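Local coordinates for protein alkaline phosphatase D (Bacillus subtilis, PDB 2YEQ) that hydrolyses phosphate esters, acting as an alkaline phosphatase and phosphodiesterase with an active site that holds iron(III) and calcium, at residues Ser123-Tyr127 against Asp151-Glu155; Val205-Asp210 against Val275-Gln280; Tyr281-Ala286 against Asn302-Gly307. One frame throughout, in Å; residues are numbered along the deposited sequence.

Contact 1 of 3, residues Ser123-Tyr127 against Asp151-Glu155; sequences SCQQY and DYIYE. With FE (Fe (III) ion), chain B; CA (calcium ion), chain C.
C124, D151 and Y154 each turn the first atom beyond CB anti to their own carbonyl carbon, at chi1 values of -63°, -67° and -73°, and this shared rotation brings the three donors together on one iron(III) ion. The sulfur of C124 approaches from the 123-127 loop, with SG 2.5 Å from FE. From the 151-155 loop come D151 OD2, 2.1 Å from FE, and Y154 OH, 2.0 Å from FE; H382 is a further ligand. OD2 of D151 also reaches across to a calcium ion 2.5 Å away, so a single carboxylate oxygen bridges the two metals, the calcium being completed in part by D209, D210, D380 and a water. D151 is also hydrogen-bonded to H211.

Behind the metal the loops are joined by hydrogen bonds and by contacts over ring faces. The backbone N of Q125 donates almost straight to D151 O, at 3.3 Å. The Q125 side chain runs extended beyond CG and sets NE2 over the centre of one face of the Y152 ring, where it donates to Y152 O at 2.8 Å on a carbonyl lone pair, though the bond is bent. Y135 takes OE1 of this amide. Q126 covers the Y154 ring in a CH-pi contact, CG standing 3.6 Å from the ring centroid, while Q125 N meets the edge of the same ring in its plane. The hydroxyl of Y154 is hydrogen-bonded to S412 besides binding iron.

Both loops follow parallel strands, 117-122 and 145-148, as expected of a calcineurin-clan phosphatase. Sulfur, carboxylate and phenol oxygen thus share the iron(III), with calcium beside it; a bound phosphate near D151, though probably from the crystallisation liquor, is consistent with a substrate pocket.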
loop_
_atom_site.group_PDB
_atom_site.type_symbol
_atom_site.label_atom_id
_atom_site.label_comp_id
_atom_site.label_asym_id
_atom_site.label_seq_id
_atom_site.Cartn_x
_atom_site.Cartn_y
_atom_site.Cartn_z
ATOM N N SER A 123 -0.485 2.299 4.085
ATOM C CA SER A 123 -1.414 1.185 3.863
ATOM C C SER A 123 -2.573 1.325 4.806
ATOM O O SER A 123 -2.514 2.103 5.761
ATOM C CB SER A 123 -0.688 -0.143 4.126
ATOM O OG SER A 123 -0.364 -0.256 5.490
ATOM N N CYS A 124 -3.641 0.563 4.553
ATOM C CA CYS A 124 -4.656 0.258 5.572
ATOM C C CYS A 124 -5.440 1.475 6.098
ATOM O O CYS A 124 -5.238 1.997 7.222
ATOM C CB CYS A 124 -4.071 -0.598 6.709
ATOM S SG CYS A 124 -3.483 -2.284 6.171
ATOM N N GLN A 125 -6.409 1.877 5.290
ATOM C CA GLN A 125 -7.168 3.094 5.544
ATOM C C GLN A 125 -8.673 2.859 5.708
ATOM O O GLN A 125 -9.477 3.550 5.086
ATOM C CB GLN A 125 -6.888 4.114 4.440
ATOM C CG GLN A 125 -7.143 3.660 3.013
ATOM C CD GLN A 125 -6.365 4.442 2.019
ATOM O OE1 GLN A 125 -5.216 4.847 2.281
ATOM N NE2 GLN A 125 -6.949 4.645 0.838
ATOM N N GLN A 126 -9.032 1.934 6.588
ATOM C CA GLN A 126 -10.434 1.596 6.843
ATOM C C GLN A 126 -11.186 2.923 7.093
ATOM O O GLN A 126 -10.948 3.608 8.071
ATOM C CB GLN A 126 -10.577 0.658 8.044
ATOM C CG GLN A 126 -11.571 -0.499 7.884
ATOM C CD GLN A 126 -13.052 -0.068 7.923
ATOM O OE1 GLN A 126 -13.385 0.986 7.443
ATOM N NE2 GLN A 126 -13.933 -0.908 8.502
ATOM N N TYR A 127 -12.084 3.268 6.181
ATOM C CA TYR A 127 -12.797 4.552 6.201
ATOM C C TYR A 127 -13.580 4.757 7.468
ATOM O O TYR A 127 -13.678 5.891 7.999
ATOM C CB TYR A 127 -13.712 4.620 4.976
ATOM C CG TYR A 127 -14.530 5.879 4.757
ATOM C CD1 TYR A 127 -14.001 6.964 4.038
ATOM C CD2 TYR A 127 -15.837 5.966 5.205
ATOM C CE1 TYR A 127 -14.763 8.093 3.801
ATOM C CE2 TYR A 127 -16.596 7.103 4.978
ATOM C CZ TYR A 127 -16.060 8.155 4.283
ATOM O OH TYR A 127 -16.818 9.290 4.068
ATOM N N ASP A 151 -4.830 -2.485 1.118
ATOM C CA ASP A 151 -6.005 -2.156 1.864
ATOM C C ASP A 151 -6.320 -0.668 1.665
ATOM O O ASP A 151 -6.608 0.048 2.606
ATOM C CB ASP A 151 -5.874 -2.521 3.333
ATOM C CG ASP A 151 -5.797 -4.034 3.582
ATOM O OD1 ASP A 151 -5.777 -4.815 2.620
ATOM O OD2 ASP A 151 -5.702 -4.414 4.789
ATOM N N TYR A 152 -6.256 -0.243 0.410
ATOM C CA TYR A 152 -6.695 1.089 0.019
ATOM C C TYR A 152 -8.202 1.276 0.190
ATOM O O TYR A 152 -8.648 2.389 0.496
ATOM C CB TYR A 152 -6.292 1.346 -1.413
ATOM C CG TYR A 152 -6.465 2.763 -1.891
ATOM C CD1 TYR A 152 -7.708 3.234 -2.294
ATOM C CD2 TYR A 152 -5.369 3.629 -1.989
ATOM C CE1 TYR A 152 -7.871 4.545 -2.770
ATOM C CE2 TYR A 152 -5.527 4.957 -2.469
ATOM C CZ TYR A 152 -6.785 5.396 -2.852
ATOM O OH TYR A 152 -6.957 6.678 -3.316
ATOM N N ILE A 153 -8.982 0.211 -0.046
ATOM C CA ILE A 153 -10.379 0.140 0.393
ATOM C C ILE A 153 -10.575 -1.110 1.230
ATOM O O ILE A 153 -9.713 -1.986 1.213
ATOM C CB ILE A 153 -11.388 0.076 -0.784
ATOM C CG1 ILE A 153 -11.187 -1.207 -1.614
ATOM C CG2 ILE A 153 -11.284 1.333 -1.665
ATOM C CD1 ILE A 153 -12.386 -1.555 -2.525
ATOM N N TYR A 154 -11.680 -1.154 1.983
ATOM C CA TYR A 154 -12.148 -2.356 2.659
ATOM C C TYR A 154 -13.541 -2.665 2.078
ATOM O O TYR A 154 -14.240 -1.752 1.605
ATOM C CB TYR A 154 -12.211 -2.194 4.188
ATOM C CG TYR A 154 -10.839 -2.181 4.848
ATOM C CD1 TYR A 154 -9.950 -1.111 4.640
ATOM C CD2 TYR A 154 -10.413 -3.246 5.623
ATOM C CE1 TYR A 154 -8.691 -1.092 5.209
ATOM C CE2 TYR A 154 -9.139 -3.248 6.217
ATOM C CZ TYR A 154 -8.275 -2.176 5.986
ATOM O OH TYR A 154 -7.040 -2.141 6.563
ATOM N N GLU A 155 -13.922 -3.934 2.147
ATOM C CA GLU A 155 -15.084 -4.465 1.426
ATOM C C GLU A 155 -16.356 -4.567 2.231
ATOM O O GLU A 155 -17.440 -4.835 1.676
ATOM C CB GLU A 155 -14.720 -5.840 0.846
ATOM C CG GLU A 155 -14.804 -7.013 1.860
ATOM C CD GLU A 155 -13.517 -7.228 2.652
ATOM O OE1 GLU A 155 -12.659 -6.308 2.672
ATOM O OE2 GLU A 155 -13.377 -8.304 3.291
HETATM FE FE FE B . -5.597 -3.510 6.738
HETATM CA CA CA C . -4.331 -6.505 4.508
HETATM O O HOH W 1 -2.844 -4.476 3.976
#

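Contact 2 of 3, residues Val205-Asp210 against Val275-Gln280; sequences VVTWDD and VLDTRQ. With CA (calcium ion), chain C; CA (calcium ion), chain D.
V205 and V275 face each other near the ends of strands 203-206 and 271-275, which belong to two different sheets, as in the metallophosphatase fold of the calcineurin clan, where loops leaving strand ends carry metal ligands. The end-to-end CA directions of the two segments are 29° apart. Apolar contact is confined to this end: V205 CG1 lies 3.7 Å from V275 CG2, and the other methyl of V275, CG1, rests on CB of T207.

Hydrogen bonds without a salt bridge come next along the chains. T207 places OG1 anti to its backbone N (chi1 -174°), from where it donates to L276 O at 2.8 Å. W208 points its indole edge at D277, and NE1 donates to OD1 at 3.1 Å from above the carboxylate plane. That oxygen also accepts from R279 N, which makes an Asx turn, and from Q280 N three residues on, an Asx motif; together they fix the carboxylate. A water links it to W208 O as well.

Charge takes over at the metal end. R279 NE forms a salt bridge with D209 OD1 at 2.8 Å, in the guanidinium plane but above that of the carboxylate, while NH2 adds two weak bonds; D350 holds NH1. D209 OD2, which takes one of the weak bonds, also binds calcium at 2.3 Å. D210 spans two calcium ions, OD1 on the one shared with D209 and OD2 on a second, whose other ligands include N215, N216 and two waters. Its CB sits over one face of the R279 guanidinium, 3.4 Å above the plane and displaced toward the rim.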
loop_
_atom_site.group_PDB
_atom_site.type_symbol
_atom_site.label_atom_id
_atom_site.label_comp_id
_atom_site.label_asym_id
_atom_site.label_seq_id
_atom_site.Cartn_x
_atom_site.Cartn_y
_atom_site.Cartn_z
ATOM N N VAL A 205 2.867 5.115 -6.526
ATOM C CA VAL A 205 3.108 3.759 -6.992
ATOM C C VAL A 205 2.295 2.868 -6.069
ATOM O O VAL A 205 2.616 2.699 -4.889
ATOM C CB VAL A 205 4.601 3.401 -6.981
ATOM C CG1 VAL A 205 4.853 1.964 -7.515
ATOM C CG2 VAL A 205 5.357 4.399 -7.867
ATOM N N VAL A 206 1.193 2.324 -6.587
ATOM C CA VAL A 206 0.290 1.550 -5.747
ATOM C C VAL A 206 0.431 0.044 -6.011
ATOM O O VAL A 206 0.712 -0.384 -7.136
ATOM C CB VAL A 206 -1.198 1.999 -5.977
ATOM C CG1 VAL A 206 -1.371 3.500 -5.618
ATOM C CG2 VAL A 206 -1.614 1.751 -7.437
ATOM N N THR A 207 0.214 -0.741 -4.959
ATOM C CA THR A 207 0.000 -2.178 -5.085
ATOM C C THR A 207 -1.009 -2.567 -4.042
ATOM O O THR A 207 -1.156 -1.866 -3.040
ATOM C CB THR A 207 1.308 -2.983 -4.962
ATOM O OG1 THR A 207 1.026 -4.354 -5.232
ATOM C CG2 THR A 207 1.987 -2.788 -3.550
ATOM N N TRP A 208 -1.766 -3.636 -4.283
ATOM C CA TRP A 208 -2.922 -3.946 -3.429
ATOM C C TRP A 208 -2.544 -5.016 -2.425
ATOM O O TRP A 208 -1.521 -5.664 -2.577
ATOM C CB TRP A 208 -4.116 -4.432 -4.277
ATOM C CG TRP A 208 -3.808 -5.482 -5.278
ATOM C CD1 TRP A 208 -2.991 -6.567 -5.127
ATOM C CD2 TRP A 208 -4.334 -5.556 -6.609
ATOM N NE1 TRP A 208 -2.973 -7.304 -6.296
ATOM C CE2 TRP A 208 -3.791 -6.708 -7.214
ATOM C CE3 TRP A 208 -5.230 -4.770 -7.339
ATOM C CZ2 TRP A 208 -4.092 -7.077 -8.521
ATOM C CZ3 TRP A 208 -5.525 -5.128 -8.637
ATOM C CH2 TRP A 208 -4.963 -6.288 -9.217
ATOM N N ASP A 209 -3.379 -5.201 -1.421
ATOM C CA ASP A 209 -3.317 -6.379 -0.565
ATOM C C ASP A 209 -4.687 -7.070 -0.647
ATOM O O ASP A 209 -5.241 -7.163 -1.753
ATOM C CB ASP A 209 -2.902 -6.052 0.883
ATOM C CG ASP A 209 -2.540 -7.313 1.692
ATOM O OD1 ASP A 209 -1.944 -8.264 1.103
ATOM O OD2 ASP A 209 -2.907 -7.363 2.921
ATOM N N ASP A 210 -5.239 -7.538 0.463
ATOM C CA ASP A 210 -6.458 -8.387 0.390
ATOM C C ASP A 210 -7.751 -7.612 0.293
ATOM O O ASP A 210 -8.642 -8.014 -0.456
ATOM C CB ASP A 210 -6.565 -9.415 1.536
ATOM C CG ASP A 210 -6.338 -8.833 2.907
ATOM O OD1 ASP A 210 -5.681 -7.756 3.025
ATOM O OD2 ASP A 210 -6.807 -9.448 3.895
ATOM N N VAL A 275 8.131 -3.773 -6.973
ATOM C CA VAL A 275 6.790 -3.678 -6.421
ATOM C C VAL A 275 6.100 -5.054 -6.629
ATOM O O VAL A 275 5.859 -5.456 -7.758
ATOM C CB VAL A 275 5.987 -2.543 -7.128
ATOM C CG1 VAL A 275 4.624 -2.423 -6.540
ATOM C CG2 VAL A 275 6.755 -1.181 -6.999
ATOM N N LEU A 276 5.825 -5.750 -5.532
ATOM C CA LEU A 276 5.366 -7.117 -5.577
ATOM C C LEU A 276 3.843 -7.204 -5.449
ATOM O O LEU A 276 3.139 -6.219 -5.039
ATOM C CB LEU A 276 5.997 -7.924 -4.444
ATOM C CG LEU A 276 7.530 -7.864 -4.313
ATOM C CD1 LEU A 276 8.011 -8.819 -3.199
ATOM C CD2 LEU A 276 8.227 -8.135 -5.631
ATOM N N ASP A 277 3.353 -8.396 -5.790
ATOM C CA ASP A 277 1.948 -8.784 -5.635
ATOM C C ASP A 277 1.918 -10.151 -4.974
ATOM O O ASP A 277 2.153 -11.170 -5.620
ATOM C CB ASP A 277 1.298 -8.771 -7.026
ATOM C CG ASP A 277 -0.209 -9.131 -7.009
ATOM O OD1 ASP A 277 -0.761 -9.505 -5.955
ATOM O OD2 ASP A 277 -0.804 -9.006 -8.098
ATOM N N THR A 278 1.656 -10.161 -3.671
ATOM C CA THR A 278 1.682 -11.369 -2.887
ATOM C C THR A 278 0.281 -11.944 -2.640
ATOM O O THR A 278 0.134 -12.837 -1.813
ATOM C CB THR A 278 2.399 -11.139 -1.528
ATOM O OG1 THR A 278 1.705 -10.136 -0.753
ATOM C CG2 THR A 278 3.901 -10.712 -1.759
ATOM N N ARG A 279 -0.733 -11.400 -3.323
ATOM C CA ARG A 279 -2.105 -11.921 -3.257
ATOM C C ARG A 279 -2.532 -12.705 -4.469
ATOM O O ARG A 279 -3.182 -13.741 -4.316
ATOM C CB ARG A 279 -3.137 -10.794 -3.091
ATOM C CG ARG A 279 -3.206 -10.239 -1.711
ATOM C CD ARG A 279 -3.731 -11.172 -0.686
ATOM N NE ARG A 279 -3.444 -10.640 0.637
ATOM C CZ ARG A 279 -3.516 -11.304 1.783
ATOM N NH1 ARG A 279 -3.933 -12.585 1.846
ATOM N NH2 ARG A 279 -3.163 -10.690 2.899
ATOM N N GLN A 280 -2.269 -12.173 -5.658
ATOM C CA GLN A 280 -2.931 -12.655 -6.874
ATOM C C GLN A 280 -2.551 -14.117 -7.276
ATOM O O GLN A 280 -3.322 -14.804 -7.999
ATOM C CB GLN A 280 -2.631 -11.711 -8.027
ATOM C CG GLN A 280 -3.416 -12.007 -9.307
ATOM C CD GLN A 280 -3.206 -10.981 -10.384
ATOM O OE1 GLN A 280 -2.555 -9.919 -10.179
ATOM N NE2 GLN A 280 -3.755 -11.260 -11.538
HETATM CA CA CA C . -4.331 -6.505 4.508
HETATM CA CA CA D . -6.633 -9.494 6.171
HETATM O O HOH W 2 -0.587 -8.253 -3.065
HETATM O O HOH W 3 -0.422 -10.511 0.615
HETATM O O HOH W 1 -2.844 -4.476 3.976
HETATM O O HOH W 4 -6.612 -9.513 8.401
HETATM O O HOH W 5 -4.296 -9.808 6.046
#

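Contact 3 of 3, residues Tyr281-Ala286 against Asn302-Gly307; sequences YRDDQA and NRTLLG. With NA (sodium ion), chain E; EDO (1,2-ethanediol), chain L.
D283 and T304 grip each other through two hydrogen bonds, joining the loop after strand 271-275 to the loop between helices 296-299 and 308-320. The backbone N of D283 donates to T304 O at 2.9 Å, nearly straight at 170°. In the reverse sense T304 N donates to D283 OD2 at 3.0 Å, from above the carboxylate plane. T304 turns its own hydroxyl elsewhere, OG1 accepting from G307 N in an ST motif just before helix 308-320.

The second kind of contact is a charged group on a carbonyl. R303 folds at chi3 (72°), which swings its guanidinium over to the 281-286 segment; there NH2 donates to D284 O at 2.8 Å, within the guanidinium plane. The methyl of A286 lies over one face of the group, and G354 O is the partner of NH1. With R303 cut back to an alanine, D284 O and G354 O would probably lose these donors, and a gap would open beside the A286 methyl.

Two waters add indirect links. One accepts from both A286 N and R303 NH2; the other accepts from Y281 N and donates to L305 O at 2.7 Å.

Van der Waals contact is modest: L305 CD2 lies over one face of the R282 guanidinium, 3.3 Å above its plane and offset toward the rim. The polar atoms of R282 find T278, Y355 and D350.

D284 and Q285, whose CB atoms point away from 302-307, bind a sodium ion through OD1 and OE1, NE2 of Q285 being hydrogen-bonded to D350. Four waters complete the sodium site. A 1,2-ethanediol, probably from the crystallisation liquor, hydrogen-bonds to the backbone of D284. The chemistry is thus largely polar: one direct main-chain bond, with side chains and waters serving further backbone amides and carbonyls, ties two irregular loops without a regular strand pair.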
loop_
_atom_site.group_PDB
_atom_site.type_symbol
_atom_site.label_atom_id
_atom_site.label_comp_id
_atom_site.label_asym_id
_atom_site.label_seq_id
_atom_site.Cartn_x
_atom_site.Cartn_y
_atom_site.Cartn_z
ATOM N N TYR A 281 -1.360 -14.541 -6.854
ATOM C CA TYR A 281 -0.786 -15.810 -7.265
ATOM C C TYR A 281 -0.486 -16.747 -6.107
ATOM O O TYR A 281 -0.073 -17.882 -6.337
ATOM C CB TYR A 281 0.493 -15.583 -8.054
ATOM C CG TYR A 281 0.428 -14.443 -9.029
ATOM C CD1 TYR A 281 -0.231 -14.563 -10.247
ATOM C CD2 TYR A 281 1.030 -13.219 -8.725
ATOM C CE1 TYR A 281 -0.295 -13.496 -11.133
ATOM C CE2 TYR A 281 0.979 -12.168 -9.593
ATOM C CZ TYR A 281 0.319 -12.292 -10.801
ATOM O OH TYR A 281 0.308 -11.195 -11.657
ATOM N N ARG A 282 -0.732 -16.319 -4.877
ATOM C CA ARG A 282 -0.313 -17.097 -3.742
ATOM C C ARG A 282 -1.138 -18.372 -3.524
ATOM O O ARG A 282 -2.354 -18.410 -3.814
ATOM C CB ARG A 282 -0.326 -16.272 -2.459
ATOM C CG ARG A 282 -1.689 -15.773 -2.012
ATOM C CD ARG A 282 -1.798 -15.736 -0.530
ATOM N NE ARG A 282 -1.160 -14.546 0.019
ATOM C CZ ARG A 282 -1.014 -14.304 1.309
ATOM N NH1 ARG A 282 -1.382 -15.205 2.223
ATOM N NH2 ARG A 282 -0.486 -13.140 1.699
ATOM N N ASP A 283 -0.479 -19.368 -2.933
ATOM C CA ASP A 283 -1.167 -20.541 -2.425
ATOM C C ASP A 283 -1.925 -20.194 -1.159
ATOM O O ASP A 283 -1.642 -19.185 -0.497
ATOM C CB ASP A 283 -0.179 -21.674 -2.162
ATOM C CG ASP A 283 0.330 -22.320 -3.447
ATOM O OD1 ASP A 283 -0.391 -22.314 -4.481
ATOM O OD2 ASP A 283 1.470 -22.834 -3.434
ATOM N N ASP A 284 -2.879 -21.058 -0.819
ATOM C CA ASP A 284 -3.784 -20.867 0.296
ATOM C C ASP A 284 -2.989 -20.852 1.579
ATOM O O ASP A 284 -1.962 -21.550 1.690
ATOM C CB ASP A 284 -4.791 -22.033 0.322
ATOM C CG ASP A 284 -6.059 -21.732 1.078
ATOM O OD1 ASP A 284 -6.365 -20.547 1.439
ATOM O OD2 ASP A 284 -6.769 -22.745 1.336
ATOM N N GLN A 285 -3.468 -20.089 2.552
ATOM C CA GLN A 285 -2.886 -20.110 3.887
ATOM C C GLN A 285 -3.015 -21.510 4.550
ATOM O O GLN A 285 -4.075 -22.144 4.510
ATOM C CB GLN A 285 -3.510 -19.064 4.798
ATOM C CG GLN A 285 -3.409 -17.617 4.270
ATOM C CD GLN A 285 -4.608 -17.214 3.443
ATOM O OE1 GLN A 285 -5.373 -18.093 2.991
ATOM N NE2 GLN A 285 -4.798 -15.890 3.224
ATOM N N ALA A 286 -1.920 -21.949 5.166
ATOM C CA ALA A 286 -1.851 -23.224 5.867
ATOM C C ALA A 286 -2.527 -23.148 7.197
ATOM O O ALA A 286 -2.714 -22.053 7.765
ATOM C CB ALA A 286 -0.385 -23.632 6.066
ATOM N N ASN A 302 6.781 -26.734 -1.761
ATOM C CA ASN A 302 6.175 -26.355 -3.033
ATOM C C ASN A 302 5.323 -25.098 -2.953
ATOM O O ASN A 302 4.943 -24.556 -3.979
ATOM C CB ASN A 302 5.282 -27.487 -3.556
ATOM C CG ASN A 302 6.085 -28.677 -4.020
ATOM O OD1 ASN A 302 7.194 -28.521 -4.519
ATOM N ND2 ASN A 302 5.525 -29.862 -3.875
ATOM N N ARG A 303 4.962 -24.690 -1.753
ATOM C CA ARG A 303 4.036 -23.581 -1.590
ATOM C C ARG A 303 4.703 -22.262 -1.934
ATOM O O ARG A 303 5.878 -22.059 -1.590
ATOM C CB ARG A 303 3.509 -23.543 -0.188
ATOM C CG ARG A 303 2.498 -24.647 0.075
ATOM C CD ARG A 303 2.066 -24.680 1.499
ATOM N NE ARG A 303 1.202 -23.553 1.826
ATOM C CZ ARG A 303 1.484 -22.566 2.681
ATOM N NH1 ARG A 303 2.647 -22.518 3.326
ATOM N NH2 ARG A 303 0.595 -21.596 2.884
ATOM N N THR A 304 3.952 -21.406 -2.636
ATOM C CA THR A 304 4.436 -20.143 -3.183
ATOM C C THR A 304 3.580 -18.971 -2.674
ATOM O O THR A 304 2.397 -19.155 -2.333
ATOM C CB THR A 304 4.410 -20.181 -4.714
ATOM O OG1 THR A 304 5.133 -19.061 -5.223
ATOM C CG2 THR A 304 2.937 -20.201 -5.295
ATOM N N LEU A 305 4.207 -17.796 -2.569
ATOM C CA LEU A 305 3.487 -16.519 -2.369
ATOM C C LEU A 305 3.447 -15.785 -3.685
ATOM O O LEU A 305 2.425 -15.208 -4.049
ATOM C CB LEU A 305 4.186 -15.594 -1.365
ATOM C CG LEU A 305 3.734 -15.471 0.072
ATOM C CD1 LEU A 305 4.685 -14.463 0.767
ATOM C CD2 LEU A 305 2.278 -15.036 0.241
ATOM N N LEU A 306 4.570 -15.793 -4.403
ATOM C CA LEU A 306 4.749 -14.934 -5.551
ATOM C C LEU A 306 4.292 -15.579 -6.821
ATOM O O LEU A 306 3.997 -14.873 -7.810
ATOM C CB LEU A 306 6.226 -14.577 -5.738
ATOM C CG LEU A 306 6.943 -13.840 -4.616
ATOM C CD1 LEU A 306 8.431 -13.649 -4.991
ATOM C CD2 LEU A 306 6.233 -12.492 -4.320
ATOM N N GLY A 307 4.290 -16.916 -6.836
ATOM C CA GLY A 307 4.160 -17.653 -8.077
ATOM C C GLY A 307 5.494 -17.714 -8.775
ATOM O O GLY A 307 6.369 -16.855 -8.551
HETATM NA NA NA E . -7.478 -19.247 2.867
HETATM C C1 EDO L . -1.307 -24.221 0.163
HETATM O O1 EDO L . -1.637 -24.373 1.548
HETATM C C2 EDO L . -2.543 -24.357 -0.702
HETATM O O2 EDO L . -2.338 -23.812 -1.984
HETATM O O HOH W 6 0.766 -13.545 -5.356
HETATM O O HOH W 7 -6.683 -20.790 4.429
HETATM O O HOH W 8 0.293 -20.149 5.302
HETATM O O HOH W 9 -9.597 -20.107 2.806
HETATM O O HOH W 10 -8.213 -17.635 1.470
HETATM O O HOH W 11 -8.033 -17.776 4.577
#

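In the fold
Contacts 1 and 2 are buried near the middle of the chain and meet at one calcium ion, to which D151 contributes from the first and D209 and D210 from the second; their centres lie about 13 Å apart. Contact 3 is partly exposed, its centre about 20 Å from the chain centre. Its 281-286 segment follows directly on 275-280, and it touches contact 2 through T278 on L305 and L306, whereas about 10 Å separates its nearest atoms from contact 1. The chemistry shifts accordingly: iron and calcium ligands in contact 1, valine packing passing into charge and calcium in contact 2, and loop hydrogen bonds beside a largely hydrated sodium in contact 3.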